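PDB 2QEE: BH0493 protein from Bacillus halodurans C-125, which probably acts as a zinc-dependent enzyme of the amidohydrolase superfamily. Local coordinates for residues Glu334-Asn337 with Glu338-Met342; Glu345-Gly348 with Thr349-Ile352; Arg305-Gln308 with His309-Val312; Val91-Ala94 with Cys95-Val98; Leu364-Lys367 with Trp368-Lys372. All blocks are in the same frame, centred on the assembly; numbering follows the deposited sequence.

In the fold
All five contacts are local, formed between neighbouring turns of the same piece of chain, and all are largely buried; His369 of interaction 5 is an exposed exception. Interactions 1 and 2 share helix 333-347, the first along its body and the second at its C-terminal turn. Interaction 3 opens helix 308-317 and meets interaction 1 through the salt bridge between Arg305 and Glu338. Interaction 4 opens helix 93-104 and packs on interaction 5, on helix 363-388, where Glu93 probably bonds to His370. Interactions 1 to 4 also touch other subunits, and charged or amide groups mark interactions 1, 3 and 4. Backbone turn geometry dominates interaction 2, and aromatic rings dominate interaction 5.

Interaction 1: Glu334-Asn337 with Glu338-Met342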
loop_
_atom_site.group_PDB
_atom_site.type_symbol
_atom_site.label_atom_id
_atom_site.label_comp_id
_atom_site.label_asym_id
_atom_site.label_seq_id
_atom_site.Cartn_x
_atom_site.Cartn_y
_atom_site.Cartn_z
ATOM N N GLU C 334 1.136 7.099 9.519
ATOM C CA GLU C 334 0.853 5.756 8.948
ATOM C C GLU C 334 1.814 5.469 7.778
ATOM O O GLU C 334 2.357 4.373 7.631
ATOM C CB GLU C 334 -0.618 5.722 8.470
ATOM C CG GLU C 334 -0.987 4.456 7.680
ATOM C CD GLU C 334 -1.084 3.215 8.590
ATOM O OE1 GLU C 334 -0.944 3.348 9.839
ATOM O OE2 GLU C 334 -1.307 2.126 8.013
ATOM N N ILE C 335 2.112 6.504 6.993
ATOM C CA ILE C 335 2.975 6.362 5.830
ATOM C C ILE C 335 4.445 6.401 6.234
ATOM O O ILE C 335 5.230 5.597 5.739
ATOM C CB ILE C 335 2.606 7.408 4.715
ATOM C CG1 ILE C 335 1.095 7.286 4.286
ATOM C CG2 ILE C 335 3.620 7.282 3.528
ATOM C CD1 ILE C 335 0.679 5.942 3.673
ATOM N N ILE C 336 4.817 7.344 7.087
ATOM C CA ILE C 336 6.213 7.384 7.604
ATOM C C ILE C 336 6.612 5.997 8.184
ATOM O O ILE C 336 7.693 5.465 7.877
ATOM C CB ILE C 336 6.398 8.469 8.674
ATOM C CG1 ILE C 336 6.086 9.878 8.064
ATOM C CG2 ILE C 336 7.802 8.306 9.319
ATOM C CD1 ILE C 336 5.946 10.942 9.241
ATOM N N ASN C 337 5.707 5.408 8.947
ATOM C CA ASN C 337 6.014 4.123 9.567
ATOM C C ASN C 337 6.214 3.036 8.470
ATOM O O ASN C 337 7.215 2.279 8.455
ATOM C CB ASN C 337 4.848 3.717 10.472
ATOM C CG ASN C 337 5.130 2.385 11.143
ATOM O OD1 ASN C 337 6.118 2.273 11.883
ATOM N ND2 ASN C 337 4.314 1.401 10.857
ATOM N N GLU C 338 5.249 2.869 7.556
ATOM C CA GLU C 338 5.427 1.821 6.538
ATOM C C GLU C 338 6.657 2.061 5.673
ATOM O O GLU C 338 7.400 1.094 5.398
ATOM C CB GLU C 338 4.165 1.591 5.703
ATOM C CG GLU C 338 3.854 2.719 4.672
ATOM C CD GLU C 338 2.583 2.383 3.809
ATOM O OE1 GLU C 338 2.495 2.852 2.645
ATOM O OE2 GLU C 338 1.667 1.674 4.309
ATOM N N MET C 339 6.921 3.323 5.288
ATOM C CA MET C 339 8.039 3.599 4.427
ATOM C C MET C 339 9.351 3.282 5.150
ATOM O O MET C 339 10.232 2.699 4.562
ATOM C CB MET C 339 8.008 5.085 4.041
ATOM C CG MET C 339 7.003 5.390 2.907
ATOM S SD MET C 339 7.016 7.198 2.579
ATOM C CE MET C 339 8.729 7.392 1.980
ATOM N N THR C 340 9.495 3.729 6.398
ATOM C CA THR C 340 10.730 3.559 7.159
ATOM C C THR C 340 11.023 2.055 7.365
ATOM O O THR C 340 12.157 1.628 7.271
ATOM C CB THR C 340 10.673 4.394 8.472
ATOM O OG1 THR C 340 10.468 5.792 8.121
ATOM C CG2 THR C 340 11.966 4.292 9.282
ATOM N N ARG C 341 9.979 1.270 7.628
ATOM C CA ARG C 341 10.147 -0.165 7.804
ATOM C C ARG C 341 10.577 -0.837 6.501
ATOM O O ARG C 341 11.503 -1.654 6.497
ATOM C CB ARG C 341 8.840 -0.787 8.368
ATOM C CG ARG C 341 8.640 -0.363 9.833
ATOM C CD ARG C 341 7.353 -0.834 10.435
ATOM N NE ARG C 341 7.301 -0.389 11.845
ATOM C CZ ARG C 341 7.881 -1.071 12.861
ATOM N NH1 ARG C 341 8.488 -2.270 12.644
ATOM N NH2 ARG C 341 7.831 -0.581 14.076
ATOM N N MET C 342 9.903 -0.536 5.392
ATOM C CA MET C 342 10.270 -1.100 4.084
ATOM C C MET C 342 11.718 -0.742 3.739
ATOM O O MET C 342 12.503 -1.595 3.335
ATOM C CB MET C 342 9.349 -0.625 2.930
ATOM C CG MET C 342 7.889 -1.165 3.060
ATOM S SD MET C 342 6.982 -0.754 1.560
ATOM C CE MET C 342 6.758 1.041 1.652
HETATM O O HOH W 1 0.179 0.725 6.318
HETATM O O HOH W 2 6.335 1.993 14.619
#
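Met339 N donates to Ile335 O at 2.9 Å, and matching bonds join Glu338, Thr340 and Arg341 to the residues four places earlier, a regular run of helix 333-347. Ile336 O takes a second donor: Thr340 OG1 reaches it at 2.8 Å from the face opposite Thr340 N. Asn337 CG lies anti to the backbone N (chi1 -180°), so the amide stands out from the helix where the extended Arg341 chain reaches back to it. There Arg341 NE donates to Asn337 OD1 at 2.9 Å. The oxygen sits at the guanidinium edge, in its plane, while the amide is turned 60° from that plane. A water also links Asn337 OD1 to Arg341 NH2, and Asp381 holds the same arginine by a salt bridge. On another side, Ile335 CG2 touches Met339 SD at 3.5 Å. Glu334 is a metal-binding residue of this protein; here a magnesium ion lies about 4 Å from its side chain, too far for coordination. Another water donates to both Glu334 OE2 and Glu338 OE2, which stand 4.8 Å apart. Glu338 OE2 also pairs with Arg305 of its own chain and of the third subunit. These two arginines are likely to balance the charge of Glu338.

Interaction 2: Glu345-Gly348 with Thr349-Ile352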
loop_
_atom_site.group_PDB
_atom_site.type_symbol
_atom_site.label_atom_id
_atom_site.label_comp_id
_atom_site.label_asym_id
_atom_site.label_seq_id
_atom_site.Cartn_x
_atom_site.Cartn_y
_atom_site.Cartn_z
ATOM N N GLU C 345 14.147 -2.583 6.112
ATOM C CA GLU C 345 14.193 -4.061 5.815
ATOM C C GLU C 345 15.026 -4.391 4.571
ATOM O O GLU C 345 15.712 -5.396 4.543
ATOM C CB GLU C 345 12.738 -4.646 5.703
ATOM C CG GLU C 345 12.125 -4.643 7.159
ATOM C CD GLU C 345 10.619 -4.865 7.241
ATOM O OE1 GLU C 345 9.955 -5.218 6.215
ATOM O OE2 GLU C 345 10.136 -4.666 8.404
ATOM N N MET C 346 14.993 -3.515 3.541
ATOM C CA MET C 346 15.678 -3.797 2.278
ATOM C C MET C 346 17.000 -3.073 2.090
ATOM O O MET C 346 17.756 -3.396 1.157
ATOM C CB MET C 346 14.765 -3.431 1.088
ATOM C CG MET C 346 13.804 -4.571 0.758
ATOM S SD MET C 346 12.776 -4.210 -0.663
ATOM C CE MET C 346 11.551 -3.258 0.231
ATOM N N LEU C 347 17.224 -2.060 2.917
ATOM C CA LEU C 347 18.440 -1.214 2.747
ATOM C C LEU C 347 19.279 -1.123 4.015
ATOM O O LEU C 347 20.333 -0.464 4.019
ATOM C CB LEU C 347 18.060 0.211 2.311
ATOM C CG LEU C 347 17.255 0.324 0.991
ATOM C CD1 LEU C 347 16.911 1.804 0.817
ATOM C CD2 LEU C 347 18.079 -0.179 -0.182
ATOM N N GLY C 348 18.819 -1.708 5.130
ATOM C CA GLY C 348 19.603 -1.559 6.355
ATOM C C GLY C 348 19.583 -0.095 6.787
ATOM O O GLY C 348 18.547 0.491 6.926
ATOM N N THR C 349 20.758 0.483 7.019
ATOM C CA THR C 349 20.835 1.900 7.361
ATOM C C THR C 349 21.312 2.782 6.181
ATOM O O THR C 349 21.655 3.988 6.399
ATOM C CB THR C 349 21.813 2.140 8.546
ATOM O OG1 THR C 349 23.087 1.624 8.160
ATOM C CG2 THR C 349 21.276 1.430 9.829
ATOM N N SER C 350 21.304 2.249 4.960
ATOM C CA SER C 350 21.824 2.982 3.769
ATOM C C SER C 350 20.770 3.910 3.078
ATOM O O SER C 350 20.568 3.861 1.847
ATOM C CB SER C 350 22.480 2.012 2.757
ATOM O OG SER C 350 21.577 1.106 2.117
ATOM N N PHE C 351 20.097 4.722 3.887
ATOM C CA PHE C 351 19.197 5.722 3.340
ATOM C C PHE C 351 19.058 6.867 4.303
ATOM O O PHE C 351 19.577 6.800 5.428
ATOM C CB PHE C 351 17.806 5.078 3.089
ATOM C CG PHE C 351 17.040 4.645 4.366
ATOM C CD1 PHE C 351 15.934 5.371 4.743
ATOM C CD2 PHE C 351 17.382 3.467 5.069
ATOM C CE1 PHE C 351 15.184 5.005 5.900
ATOM C CE2 PHE C 351 16.664 3.080 6.210
ATOM C CZ PHE C 351 15.566 3.851 6.629
ATOM N N ILE C 352 18.336 7.908 3.892
ATOM C CA ILE C 352 18.063 9.065 4.746
ATOM C C ILE C 352 16.560 9.031 5.076
ATOM O O ILE C 352 15.688 9.310 4.212
ATOM C CB ILE C 352 18.454 10.398 4.034
ATOM C CG1 ILE C 352 19.972 10.392 3.687
ATOM C CG2 ILE C 352 17.993 11.637 4.846
ATOM C CD1 ILE C 352 20.296 11.487 2.631
#
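Ser350 OG stands between its backbone N and carbonyl carbon (chi1 67°), and the positive phi of Gly348 (67°) folds the chain back so that this hydroxyl reaches Leu347 O. The result is a type II' beta turn from Leu347 to Ser350, at the end of helix 333-347. Glycine suits the position, because positive phi favours it. Leu347 O is gripped twice. Ser350 OG donates to it at 2.8 Å, in the carbonyl plane and on a lone pair. Ser350 N donates to it at 3.0 Å from above that plane, 41° out of it. Ser350 is also the centre of an inverse gamma turn, in which Phe351 N makes a weak bond to Thr349 O. These turns lead the chain from the helix to Ile352, which pairs by backbone bonds with Ile323 and Gly325. Leu347 CD1 lies 4.1 Å from Phe351 CB, and the two side chains run at a slant to each other. Both pack on Ile323. Arg59 of the third subunit bonds to Ser350 O, so the turn borders the subunit interface. Gly348 O is buried with no hydrogen-bond partner in the model, and faces the edge of the Phe351 ring, in its plane, 3.3 Å from Phe351 CE2.

Interaction 3: Arg305-Gln308 with His309-Val312; sequences RENQ and HELV
Backbone bonds come first: Leu311 N donates to Asn307 O at 2.9 Å, and Val312 N to Gln308 O at 3.1 Å. They start the regular pattern of helix 308-317. Waters serve the amides just before these. One water accepts from His309 N at 2.9 Å and lies within bonding distance of Arg305 O. A second accepts from Glu310 N and lies likewise near Glu306 O. The main side-chain bond runs from Asn307 ND2 to Glu310 OE2 at 2.8 Å. It is bent, with an angle of 139° at the hydrogen. The carboxylate oxygen is met nearly end-on, close to the plane of the amide, and the two flat groups are turned 33° from each other. Glu310 CG sits between its backbone N and carbonyl carbon (chi1 64°), which folds the side chain back over Asn307, with CG 3.4 Å from Asn307 O. Asn307 ND2 also donates to Ala281 O, so this amide joins the helix start to a loop. Other side-chain contacts are of carbon with oxygen: Leu311 CD2 runs beside Gln308 OE1, and Val312 CG2 is 3.3 Å from Gln308 O. The Gln308 amide turns to Met302 O and Ser304 O, and His309 NE2 bonds to Phe329 O of the third subunit. Helix 308-317 joins the parallel neighbouring strands 298-302 and 321-323, a beta-alpha-beta crossover consistent with the barrel fold of amidohydrolases.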
loop_
_atom_site.group_PDB
_atom_site.type_symbol
_atom_site.label_atom_id
_atom_site.label_comp_id
_atom_site.label_asym_id
_atom_site.label_seq_id
_atom_site.Cartn_x
_atom_site.Cartn_y
_atom_site.Cartn_z
ATOM N N ARG C 305 2.180 7.245 -2.660
ATOM C CA ARG C 305 2.346 6.105 -1.765
ATOM C C ARG C 305 2.768 4.897 -2.595
ATOM O O ARG C 305 3.555 4.056 -2.143
ATOM C CB ARG C 305 1.014 5.785 -1.049
ATOM C CG ARG C 305 1.167 4.671 -0.013
ATOM C CD ARG C 305 -0.237 4.312 0.532
ATOM N NE ARG C 305 -0.048 3.268 1.545
ATOM C CZ ARG C 305 -0.976 2.389 1.891
ATOM N NH1 ARG C 305 -2.168 2.431 1.290
ATOM N NH2 ARG C 305 -0.733 1.540 2.885
ATOM N N GLU C 306 2.232 4.808 -3.821
ATOM C CA GLU C 306 2.309 3.602 -4.627
ATOM C C GLU C 306 3.691 3.455 -5.329
ATOM O O GLU C 306 3.984 2.416 -5.948
ATOM C CB GLU C 306 1.177 3.559 -5.660
ATOM C CG GLU C 306 -0.137 3.177 -5.028
ATOM C CD GLU C 306 -0.662 4.202 -4.031
ATOM O OE1 GLU C 306 -0.694 5.405 -4.396
ATOM O OE2 GLU C 306 -1.158 3.760 -2.951
ATOM N N ASN C 307 4.514 4.517 -5.217
ATOM C CA ASN C 307 5.920 4.435 -5.705
ATOM C C ASN C 307 6.947 3.976 -4.639
ATOM O O ASN C 307 8.109 3.769 -4.965
ATOM C CB ASN C 307 6.391 5.814 -6.253
ATOM C CG ASN C 307 5.942 6.091 -7.683
ATOM O OD1 ASN C 307 5.432 7.190 -7.949
ATOM N ND2 ASN C 307 6.161 5.155 -8.615
ATOM N N GLN C 308 6.544 3.935 -3.374
ATOM C CA GLN C 308 7.585 3.895 -2.304
ATOM C C GLN C 308 8.281 2.576 -2.295
ATOM O O GLN C 308 9.508 2.534 -2.220
ATOM C CB GLN C 308 6.967 4.169 -0.901
ATOM C CG GLN C 308 6.278 5.582 -0.818
ATOM C CD GLN C 308 7.280 6.713 -1.300
ATOM O OE1 GLN C 308 8.483 6.629 -1.069
ATOM N NE2 GLN C 308 6.763 7.754 -1.959
ATOM N N HIS C 309 7.532 1.459 -2.395
ATOM C CA HIS C 309 8.227 0.174 -2.295
ATOM C C HIS C 309 9.228 0.006 -3.450
ATOM O O HIS C 309 10.384 -0.415 -3.275
ATOM C CB HIS C 309 7.200 -0.966 -2.278
ATOM C CG HIS C 309 7.840 -2.318 -2.310
ATOM N ND1 HIS C 309 8.094 -2.963 -3.489
ATOM C CD2 HIS C 309 8.329 -3.109 -1.326
ATOM C CE1 HIS C 309 8.686 -4.114 -3.244
ATOM N NE2 HIS C 309 8.840 -4.234 -1.938
ATOM N N GLU C 310 8.768 0.287 -4.682
ATOM C CA GLU C 310 9.622 0.072 -5.869
ATOM C C GLU C 310 10.800 1.062 -5.877
ATOM O O GLU C 310 11.877 0.737 -6.366
ATOM C CB GLU C 310 8.797 0.071 -7.149
ATOM C CG GLU C 310 8.129 1.389 -7.445
ATOM C CD GLU C 310 7.097 1.321 -8.589
ATOM O OE1 GLU C 310 6.813 0.217 -9.104
ATOM O OE2 GLU C 310 6.530 2.399 -8.907
ATOM N N LEU C 311 10.594 2.262 -5.316
ATOM C CA LEU C 311 11.756 3.154 -5.109
ATOM C C LEU C 311 12.855 2.510 -4.198
ATOM O O LEU C 311 14.071 2.596 -4.499
ATOM C CB LEU C 311 11.286 4.481 -4.511
ATOM C CG LEU C 311 12.391 5.498 -4.178
ATOM C CD1 LEU C 311 13.114 5.922 -5.503
ATOM C CD2 LEU C 311 11.817 6.658 -3.436
ATOM N N VAL C 312 12.428 1.865 -3.107
ATOM C CA VAL C 312 13.386 1.097 -2.262
ATOM C C VAL C 312 14.056 0.028 -3.069
ATOM O O VAL C 312 15.325 -0.118 -3.006
ATOM C CB VAL C 312 12.655 0.442 -1.096
ATOM C CG1 VAL C 312 13.635 -0.406 -0.264
ATOM C CG2 VAL C 312 12.020 1.547 -0.268
HETATM O O HOH W 3 4.658 1.340 -2.121
HETATM O O HOH W 4 5.895 0.770 -5.130
#

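Interaction 4: Val91-Ala94 with Cys95-Val98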
loop_
_atom_site.group_PDB
_atom_site.type_symbol
_atom_site.label_atom_id
_atom_site.label_comp_id
_atom_site.label_asym_id
_atom_site.label_seq_id
_atom_site.Cartn_x
_atom_site.Cartn_y
_atom_site.Cartn_z
ATOM N N VAL C 91 -7.027 16.989 15.358
ATOM C CA VAL C 91 -6.400 15.636 15.270
ATOM C C VAL C 91 -5.555 15.358 14.043
ATOM O O VAL C 91 -4.780 14.354 14.062
ATOM C CB VAL C 91 -7.423 14.484 15.396
ATOM C CG1 VAL C 91 -8.032 14.426 16.887
ATOM C CG2 VAL C 91 -8.542 14.642 14.351
ATOM N N SER C 92 -5.713 16.125 12.965
ATOM C CA SER C 92 -4.852 15.905 11.771
ATOM C C SER C 92 -3.378 16.090 12.107
ATOM O O SER C 92 -3.027 16.750 13.101
ATOM C CB SER C 92 -5.222 16.811 10.598
ATOM O OG SER C 92 -4.718 18.119 10.847
ATOM N N GLU C 93 -2.513 15.522 11.246
ATOM C CA GLU C 93 -1.086 15.655 11.489
ATOM C C GLU C 93 -0.598 17.122 11.533
ATOM O O GLU C 93 0.205 17.493 12.414
ATOM C CB GLU C 93 -0.308 14.868 10.435
ATOM C CG GLU C 93 1.194 14.991 10.448
ATOM C CD GLU C 93 1.906 14.568 11.767
ATOM O OE1 GLU C 93 1.308 13.977 12.678
ATOM O OE2 GLU C 93 3.101 14.923 11.850
ATOM N N ALA C 94 -1.048 17.926 10.558
ATOM C CA ALA C 94 -0.647 19.332 10.474
ATOM C C ALA C 94 -1.162 20.149 11.670
ATOM O O ALA C 94 -0.432 20.977 12.238
ATOM C CB ALA C 94 -1.115 19.909 9.140
ATOM N N CYS C 95 -2.370 19.839 12.147
ATOM C CA CYS C 95 -2.881 20.552 13.318
ATOM C C CYS C 95 -2.147 20.078 14.583
ATOM O O CYS C 95 -1.725 20.911 15.416
ATOM C CB CYS C 95 -4.367 20.336 13.473
ATOM S SG CYS C 95 -5.332 21.189 12.182
ATOM N N ARG C 96 -1.980 18.749 14.757
ATOM C CA ARG C 96 -1.162 18.241 15.850
ATOM C C ARG C 96 0.196 18.950 15.872
ATOM O O ARG C 96 0.712 19.356 16.973
ATOM C CB ARG C 96 -0.938 16.750 15.672
ATOM C CG ARG C 96 -0.005 16.061 16.665
ATOM C CD ARG C 96 0.521 14.765 15.928
ATOM N NE ARG C 96 1.451 14.083 16.815
ATOM C CZ ARG C 96 2.265 13.108 16.438
ATOM N NH1 ARG C 96 2.292 12.703 15.165
ATOM N NH2 ARG C 96 3.069 12.558 17.333
ATOM N N GLY C 97 0.815 19.054 14.708
ATOM C CA GLY C 97 2.124 19.700 14.618
ATOM C C GLY C 97 2.157 21.113 15.217
ATOM O O GLY C 97 3.096 21.444 15.937
ATOM N N VAL C 98 1.148 21.942 14.917
ATOM C CA VAL C 98 1.087 23.286 15.539
ATOM C C VAL C 98 1.159 23.177 17.056
ATOM O O VAL C 98 1.927 23.911 17.704
ATOM C CB VAL C 98 -0.162 24.080 15.070
ATOM C CG1 VAL C 98 -0.296 25.467 15.791
ATOM C CG2 VAL C 98 -0.119 24.310 13.533
#
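Glu93 OE1 lies at the edge of the Arg96 guanidinium, close to its plane, while the carboxylate is turned 72° from that plane. The pair is a salt bridge within the first turn of helix 93-104, where Ser92 is the N-cap. Arg96 NH1 donates to Glu93 OE1 at 3.0 Å, and the oxygen uses its syn lone pair. Arg96 CD also rests 3.4 Å from Glu93 OE1. The bend of Glu93 at chi2 (59°) turns its carboxylate forward to meet the arginine. The other oxygen, OE2, probably bonds to His370 of helix 363-388, which would tie both oxygens of the carboxylate. With an alanine at Arg96, Glu93 OE1 would probably lose its charged mate, and the carboxylate would be freer to turn about its bond to His370. Ser92 OG caps the helix by accepting from Cys95 N at 3.2 Å, fairly straight (159°). The same hydroxyl bonds to Glu56, which fixes the cap against helix 51-58. Arg96 makes a long, weak ion pair with Asp385 of the second subunit. Behind the cap the first regular bonds are short: Arg96 N reaches Ser92 O at 2.8 Å, and Gly97 N reaches Glu93 O at 2.8 Å.

Interaction 5: Leu364-Lys367 with Trp368-Lys372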
loop_
_atom_site.group_PDB
_atom_site.type_symbol
_atom_site.label_atom_id
_atom_site.label_comp_id
_atom_site.label_asym_id
_atom_site.label_seq_id
_atom_site.Cartn_x
_atom_site.Cartn_y
_atom_site.Cartn_z
ATOM N N LEU C 364 10.345 22.952 12.409
ATOM C CA LEU C 364 11.455 22.049 12.758
ATOM C C LEU C 364 11.139 21.333 14.049
ATOM O O LEU C 364 11.497 20.140 14.175
ATOM C CB LEU C 364 12.767 22.831 12.934
ATOM C CG LEU C 364 13.279 23.410 11.650
ATOM C CD1 LEU C 364 14.576 24.167 11.999
ATOM C CD2 LEU C 364 13.624 22.302 10.677
ATOM N N ILE C 365 10.442 21.993 14.976
ATOM C CA ILE C 365 10.186 21.362 16.277
ATOM C C ILE C 365 9.316 20.113 16.023
ATOM O O ILE C 365 9.715 18.992 16.386
ATOM C CB ILE C 365 9.470 22.309 17.259
ATOM C CG1 ILE C 365 10.412 23.482 17.575
ATOM C CG2 ILE C 365 9.146 21.574 18.616
ATOM C CD1 ILE C 365 9.760 24.580 18.483
ATOM N N TYR C 366 8.143 20.318 15.418
ATOM C CA TYR C 366 7.198 19.156 15.297
ATOM C C TYR C 366 7.627 18.173 14.229
ATOM O O TYR C 366 7.409 16.924 14.368
ATOM C CB TYR C 366 5.762 19.586 15.089
ATOM C CG TYR C 366 5.228 19.716 13.675
ATOM C CD1 TYR C 366 4.902 18.575 12.919
ATOM C CD2 TYR C 366 4.982 20.996 13.096
ATOM C CE1 TYR C 366 4.289 18.658 11.688
ATOM C CE2 TYR C 366 4.386 21.074 11.830
ATOM C CZ TYR C 366 4.070 19.923 11.121
ATOM O OH TYR C 366 3.464 19.990 9.876
ATOM N N LYS C 367 8.205 18.654 13.135
ATOM C CA LYS C 367 8.542 17.715 12.078
ATOM C C LYS C 367 9.557 16.700 12.616
ATOM O O LYS C 367 9.453 15.489 12.339
ATOM C CB LYS C 367 9.093 18.437 10.832
ATOM C CG LYS C 367 8.085 19.419 10.214
ATOM C CD LYS C 367 7.330 18.829 9.095
ATOM C CE LYS C 367 6.649 20.005 8.336
ATOM N NZ LYS C 367 5.806 19.435 7.247
ATOM N N TRP C 368 10.539 17.149 13.391
ATOM C CA TRP C 368 11.561 16.237 13.937
ATOM C C TRP C 368 11.043 15.452 15.148
ATOM O O TRP C 368 11.345 14.280 15.292
ATOM C CB TRP C 368 12.896 17.004 14.185
ATOM C CG TRP C 368 13.489 17.294 12.850
ATOM C CD1 TRP C 368 13.558 18.519 12.226
ATOM C CD2 TRP C 368 13.967 16.336 11.916
ATOM N NE1 TRP C 368 14.112 18.376 10.988
ATOM C CE2 TRP C 368 14.336 17.035 10.755
ATOM C CE3 TRP C 368 14.117 14.940 11.956
ATOM C CZ2 TRP C 368 14.868 16.402 9.643
ATOM C CZ3 TRP C 368 14.665 14.309 10.877
ATOM C CH2 TRP C 368 15.013 15.047 9.703
ATOM N N HIS C 369 10.264 16.071 16.001
ATOM C CA HIS C 369 9.701 15.349 17.152
ATOM C C HIS C 369 8.825 14.172 16.653
ATOM O O HIS C 369 8.940 13.014 17.123
ATOM C CB HIS C 369 8.871 16.326 17.973
ATOM C CG HIS C 369 8.246 15.746 19.208
ATOM N ND1 HIS C 369 7.192 14.840 19.174
ATOM C CD2 HIS C 369 8.479 16.002 20.519
ATOM C CE1 HIS C 369 6.845 14.533 20.413
ATOM N NE2 HIS C 369 7.611 15.220 21.248
ATOM N N HIS C 370 7.911 14.467 15.722
ATOM C CA HIS C 370 6.949 13.421 15.301
ATOM C C HIS C 370 7.655 12.309 14.552
ATOM O O HIS C 370 7.281 11.109 14.669
ATOM C CB HIS C 370 5.869 14.026 14.383
ATOM C CG HIS C 370 4.953 15.017 15.046
ATOM N ND1 HIS C 370 3.826 15.497 14.402
ATOM C CD2 HIS C 370 4.981 15.621 16.260
ATOM C CE1 HIS C 370 3.219 16.380 15.187
ATOM N NE2 HIS C 370 3.875 16.440 16.333
ATOM N N SER C 371 8.639 12.688 13.718
ATOM C CA SER C 371 9.375 11.683 12.940
ATOM C C SER C 371 10.342 10.908 13.796
ATOM O O SER C 371 10.526 9.748 13.579
ATOM C CB SER C 371 10.143 12.332 11.813
ATOM O OG SER C 371 9.192 12.700 10.790
ATOM N N LYS C 372 11.039 11.581 14.704
ATOM C CA LYS C 372 11.986 10.827 15.548
ATOM C C LYS C 372 11.332 9.705 16.353
ATOM O O LYS C 372 11.888 8.640 16.425
ATOM C CB LYS C 372 12.801 11.749 16.467
ATOM C CG LYS C 372 13.987 12.345 15.706
ATOM C CD LYS C 372 14.820 13.272 16.686
ATOM C CE LYS C 372 16.257 13.554 16.112
ATOM N NZ LYS C 372 17.159 14.284 17.107
#
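Tyr366 and His370 form the tight part of this contact. Tyr366 CB lies over the face of the His370 ring, 4.1 Å from its centroid and 22° off the ring normal, a CH-pi contact. Tyr366 CD1 meets His370 CE1 at 3.6 Å, and the two rings are oblique, with planes 49° apart. Tyr366 O also lies over a face of the imidazole, 3.2 Å from His370 CG. The first torsion of Tyr366 is unusual (chi1 93°) and swings the ring, with CD1, toward the histidine. Lys367 CG sits over the centre of the Tyr366 ring. His370 NE2 bonds to Thr100, and ND1 probably to Glu93. A leucine in place of His370 would probably leave Glu93 and Thr100 without these bonds and would take away the flat face under Tyr366 CB. This turn belongs to helix 363-388, which follows the zinc ligand Asp357 in what is probably the (beta/alpha)8 barrel of amidohydrolases, and the Lys367 side chain lies about 5 Å from that of Asp357. Lys367 NZ bonds to Tyr50 OH. Toward strand 24-26 the side chains meet less closely. Leu364 CD2 lies at the edge of the Trp368 ring, in its plane, 4.0 Å from Trp368 NE1, and that NE1 bonds to Asp26. Solvent is reached at His369. Its N donates to Ile365 O at 3.0 Å and its CB lies 3.2 Å from Ile365 O, but the imidazole leads away from the preceding turn.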